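Local coordinates for protein aminotransferase (Neisseria meningitidis Z2491, PDB 3JTX) that is probably a pyridoxal-phosphate-dependent aminotransferase of class I and II, moving amino groups between amino acids and keto acids, at residues A[210-218]-A[296-307]. Numbering follows the deposited sequence.
Sequences YSEIYFDGN and VIDNRRLYQEKF
Ile213 and Phe215 of the loop 210-218 run along one side of helix 296-307, their CA atoms 5.8 Å from that of Arg300 and 5.9 Å from that of Gln304, respectively. In the conformer described, the Arg300 chain leaves the helix extended and bends at chi3 (-37°), which lays its guanidinium flat on the Tyr214 ring, planes 14° apart, with Tyr214 OH over the centre of the group. From the guanidinium edge, Arg300 NE gives a nearly straight hydrogen bond to Glu212 O (3.1 Å), while Arg300 NH2 makes a salt bridge to Glu212 OE1 (3.6 Å); Glu212 OE2 accepts a hydrogen bond from Ser211 OG and forms a salt bridge with Arg82. Gln304 OE1 takes Asp216 N on a lone pair (2.9 Å) and shares a water with Tyr214 O; Gln304 NE2 hydrogen-bonds Glu308 OE2 and, weakly, Asp216 OD1. Phe215 turns its edge to the face of Phe307, and Ile213 CD1 rests against Tyr303 CE2 (3.8 Å). The Tyr210 hydroxyl is hydrogen-bonded to O3 of the lysine-bound pyridoxal phosphate at position 245. The contact thus ties this loop, between strand 203-207 of the mixed seven-stranded sheet of a fold type I enzyme and helix 223-229, to helix 294-314, with helix 69-82 beside Glu212.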
# COMPACT_ATOMS: atom_id res chain seq x y z
N TYR A 210 3.05 -20.07 -0.41
CA TYR A 210 2.57 -21.42 -0.01
C TYR A 210 3.65 -22.28 0.65
O TYR A 210 3.43 -23.47 0.87
CB TYR A 210 1.94 -22.17 -1.20
CG TYR A 210 0.68 -21.50 -1.71
CD1 TYR A 210 -0.56 -21.77 -1.12
CD2 TYR A 210 0.74 -20.56 -2.74
CE1 TYR A 210 -1.71 -21.14 -1.57
CE2 TYR A 210 -0.41 -19.92 -3.19
CZ TYR A 210 -1.63 -20.21 -2.61
OH TYR A 210 -2.77 -19.58 -3.06
N SER A 211 4.80 -21.70 0.98
CA SER A 211 5.94 -22.49 1.48
C SER A 211 5.61 -23.39 2.68
O SER A 211 6.30 -24.41 2.90
CB SER A 211 7.11 -21.58 1.88
OG SER A 211 6.81 -20.84 3.04
N GLU A 212 4.61 -23.01 3.48
CA GLU A 212 4.29 -23.75 4.71
C GLU A 212 3.14 -24.73 4.57
O GLU A 212 2.83 -25.43 5.52
CB GLU A 212 4.00 -22.79 5.87
CG GLU A 212 5.11 -21.80 6.11
CD GLU A 212 6.44 -22.49 6.19
OE1 GLU A 212 6.63 -23.25 7.16
OE2 GLU A 212 7.25 -22.35 5.25
N ILE A 213 2.51 -24.78 3.40
CA ILE A 213 1.42 -25.73 3.17
C ILE A 213 2.00 -26.92 2.40
O ILE A 213 2.12 -26.88 1.17
CB ILE A 213 0.22 -25.08 2.42
CG1 ILE A 213 -0.19 -23.74 3.07
CG2 ILE A 213 -0.94 -26.05 2.38
CD1 ILE A 213 -0.51 -23.80 4.54
N TYR A 214 2.36 -27.96 3.15
CA TYR A 214 3.03 -29.14 2.61
C TYR A 214 2.69 -30.39 3.43
O TYR A 214 2.04 -30.30 4.46
CB TYR A 214 4.56 -28.94 2.56
CG TYR A 214 5.24 -28.67 3.90
CD1 TYR A 214 5.58 -29.72 4.76
CD2 TYR A 214 5.57 -27.38 4.30
CE1 TYR A 214 6.21 -29.48 5.99
CE2 TYR A 214 6.19 -27.13 5.52
CZ TYR A 214 6.51 -28.19 6.36
OH TYR A 214 7.14 -27.97 7.58
N PHE A 215 3.17 -31.54 2.96
CA PHE A 215 2.77 -32.83 3.48
C PHE A 215 3.94 -33.64 4.02
O PHE A 215 5.08 -33.46 3.59
CB PHE A 215 2.04 -33.61 2.38
CG PHE A 215 1.07 -32.76 1.61
CD1 PHE A 215 -0.06 -32.25 2.24
CD2 PHE A 215 1.32 -32.40 0.30
CE1 PHE A 215 -0.94 -31.41 1.57
CE2 PHE A 215 0.46 -31.56 -0.38
CZ PHE A 215 -0.68 -31.06 0.25
N ASP A 216 3.64 -34.50 4.99
CA ASP A 216 4.52 -35.60 5.37
C ASP A 216 5.98 -35.19 5.60
O ASP A 216 6.90 -35.92 5.22
CB ASP A 216 4.46 -36.70 4.28
CG ASP A 216 3.07 -37.37 4.19
OD1 ASP A 216 2.61 -37.89 5.23
OD2 ASP A 216 2.46 -37.41 3.09
N GLY A 217 6.20 -34.02 6.19
CA GLY A 217 7.57 -33.56 6.48
C GLY A 217 8.42 -33.11 5.29
O GLY A 217 9.62 -32.81 5.46
N ASN A 218 7.83 -33.03 4.10
CA ASN A 218 8.58 -32.69 2.88
C ASN A 218 8.48 -31.20 2.60
O ASN A 218 7.64 -30.75 1.81
CB ASN A 218 8.06 -33.50 1.69
CG ASN A 218 8.36 -34.98 1.81
OD1 ASN A 218 9.40 -35.38 2.31
ND2 ASN A 218 7.43 -35.80 1.34
N VAL A 296 1.08 -23.00 13.06
CA VAL A 296 1.39 -23.37 11.68
C VAL A 296 1.33 -24.89 11.53
O VAL A 296 0.78 -25.40 10.54
CB VAL A 296 2.75 -22.83 11.23
CG1 VAL A 296 2.99 -23.17 9.78
CG2 VAL A 296 2.83 -21.30 11.43
N ILE A 297 1.87 -25.61 12.52
CA ILE A 297 1.78 -27.06 12.57
C ILE A 297 0.30 -27.50 12.57
O ILE A 297 -0.08 -28.38 11.80
CB ILE A 297 2.52 -27.63 13.80
CG1 ILE A 297 4.04 -27.42 13.65
CG2 ILE A 297 2.15 -29.13 14.00
CD1 ILE A 297 4.83 -27.42 14.99
N ASP A 298 -0.53 -26.87 13.39
CA ASP A 298 -1.96 -27.18 13.43
C ASP A 298 -2.63 -26.94 12.07
O ASP A 298 -3.40 -27.76 11.58
CB ASP A 298 -2.66 -26.33 14.50
CG ASP A 298 -2.19 -26.65 15.92
OD1 ASP A 298 -1.58 -27.71 16.17
OD2 ASP A 298 -2.42 -25.79 16.80
N ASN A 299 -2.33 -25.80 11.46
CA ASN A 299 -2.89 -25.43 10.16
C ASN A 299 -2.52 -26.48 9.10
O ASN A 299 -3.38 -26.97 8.34
CB ASN A 299 -2.37 -24.05 9.76
CG ASN A 299 -3.14 -23.42 8.61
OD1 ASN A 299 -4.37 -23.53 8.54
ND2 ASN A 299 -2.42 -22.72 7.73
N ARG A 300 -1.24 -26.81 9.06
CA ARG A 300 -0.72 -27.78 8.11
C ARG A 300 -1.38 -29.14 8.32
O ARG A 300 -1.72 -29.84 7.37
CB ARG A 300 0.81 -27.87 8.24
CG ARG A 300 1.44 -28.99 7.45
CD ARG A 300 2.95 -28.98 7.58
NE ARG A 300 3.48 -27.63 7.61
CZ ARG A 300 4.20 -27.13 8.61
NH1 ARG A 300 4.49 -27.89 9.66
NH2 ARG A 300 4.64 -25.89 8.55
N ARG A 301 -1.60 -29.51 9.58
CA ARG A 301 -2.28 -30.78 9.89
C ARG A 301 -3.73 -30.83 9.34
O ARG A 301 -4.18 -31.89 8.87
CB ARG A 301 -2.26 -31.03 11.41
CG ARG A 301 -2.83 -32.38 11.86
N LEU A 302 -4.45 -29.71 9.38
CA LEU A 302 -5.80 -29.64 8.79
C LEU A 302 -5.76 -29.97 7.30
O LEU A 302 -6.57 -30.75 6.81
CB LEU A 302 -6.46 -28.27 8.99
CG LEU A 302 -6.87 -27.82 10.40
CD1 LEU A 302 -7.31 -26.35 10.37
CD2 LEU A 302 -7.96 -28.71 11.02
N TYR A 303 -4.80 -29.39 6.58
CA TYR A 303 -4.72 -29.63 5.13
C TYR A 303 -4.27 -31.06 4.81
O TYR A 303 -4.80 -31.68 3.88
CB TYR A 303 -3.78 -28.62 4.46
CG TYR A 303 -4.30 -27.20 4.43
CD1 TYR A 303 -5.42 -26.86 3.67
CD2 TYR A 303 -3.64 -26.19 5.11
CE1 TYR A 303 -5.89 -25.54 3.62
CE2 TYR A 303 -4.09 -24.87 5.06
CZ TYR A 303 -5.21 -24.55 4.31
OH TYR A 303 -5.66 -23.24 4.25
N GLN A 304 -3.28 -31.56 5.54
CA GLN A 304 -2.83 -32.94 5.44
C GLN A 304 -3.99 -33.94 5.53
O GLN A 304 -4.10 -34.86 4.71
CB GLN A 304 -1.79 -33.23 6.53
CG GLN A 304 -1.38 -34.69 6.70
CD GLN A 304 -0.18 -35.11 5.85
OE1 GLN A 304 0.81 -34.38 5.72
NE2 GLN A 304 -0.26 -36.31 5.29
N GLU A 305 -4.86 -33.75 6.52
CA GLU A 305 -6.00 -34.65 6.74
C GLU A 305 -6.90 -34.62 5.51
O GLU A 305 -7.30 -35.66 5.00
CB GLU A 305 -6.77 -34.21 7.99
CG GLU A 305 -7.96 -35.08 8.33
CD GLU A 305 -8.78 -34.55 9.52
OE1 GLU A 305 -8.59 -33.38 9.93
OE2 GLU A 305 -9.63 -35.32 10.02
N LYS A 306 -7.19 -33.43 4.99
CA LYS A 306 -8.04 -33.32 3.82
C LYS A 306 -7.47 -34.08 2.61
O LYS A 306 -8.18 -34.85 1.97
CB LYS A 306 -8.24 -31.85 3.42
CG LYS A 306 -8.97 -31.01 4.47
CD LYS A 306 -9.13 -29.57 4.02
CE LYS A 306 -9.11 -28.58 5.18
NZ LYS A 306 -9.35 -27.19 4.69
N PHE A 307 -6.19 -33.85 2.30
CA PHE A 307 -5.55 -34.48 1.14
C PHE A 307 -5.43 -35.99 1.31
O PHE A 307 -5.62 -36.73 0.35
CB PHE A 307 -4.16 -33.88 0.89
CG PHE A 307 -4.17 -32.63 0.07
CD1 PHE A 307 -4.11 -32.69 -1.31
CD2 PHE A 307 -4.25 -31.40 0.68
CE1 PHE A 307 -4.12 -31.54 -2.07
CE2 PHE A 307 -4.26 -30.23 -0.07
CZ PHE A 307 -4.19 -30.31 -1.46
O HOH W 1 1.65 -32.03 6.67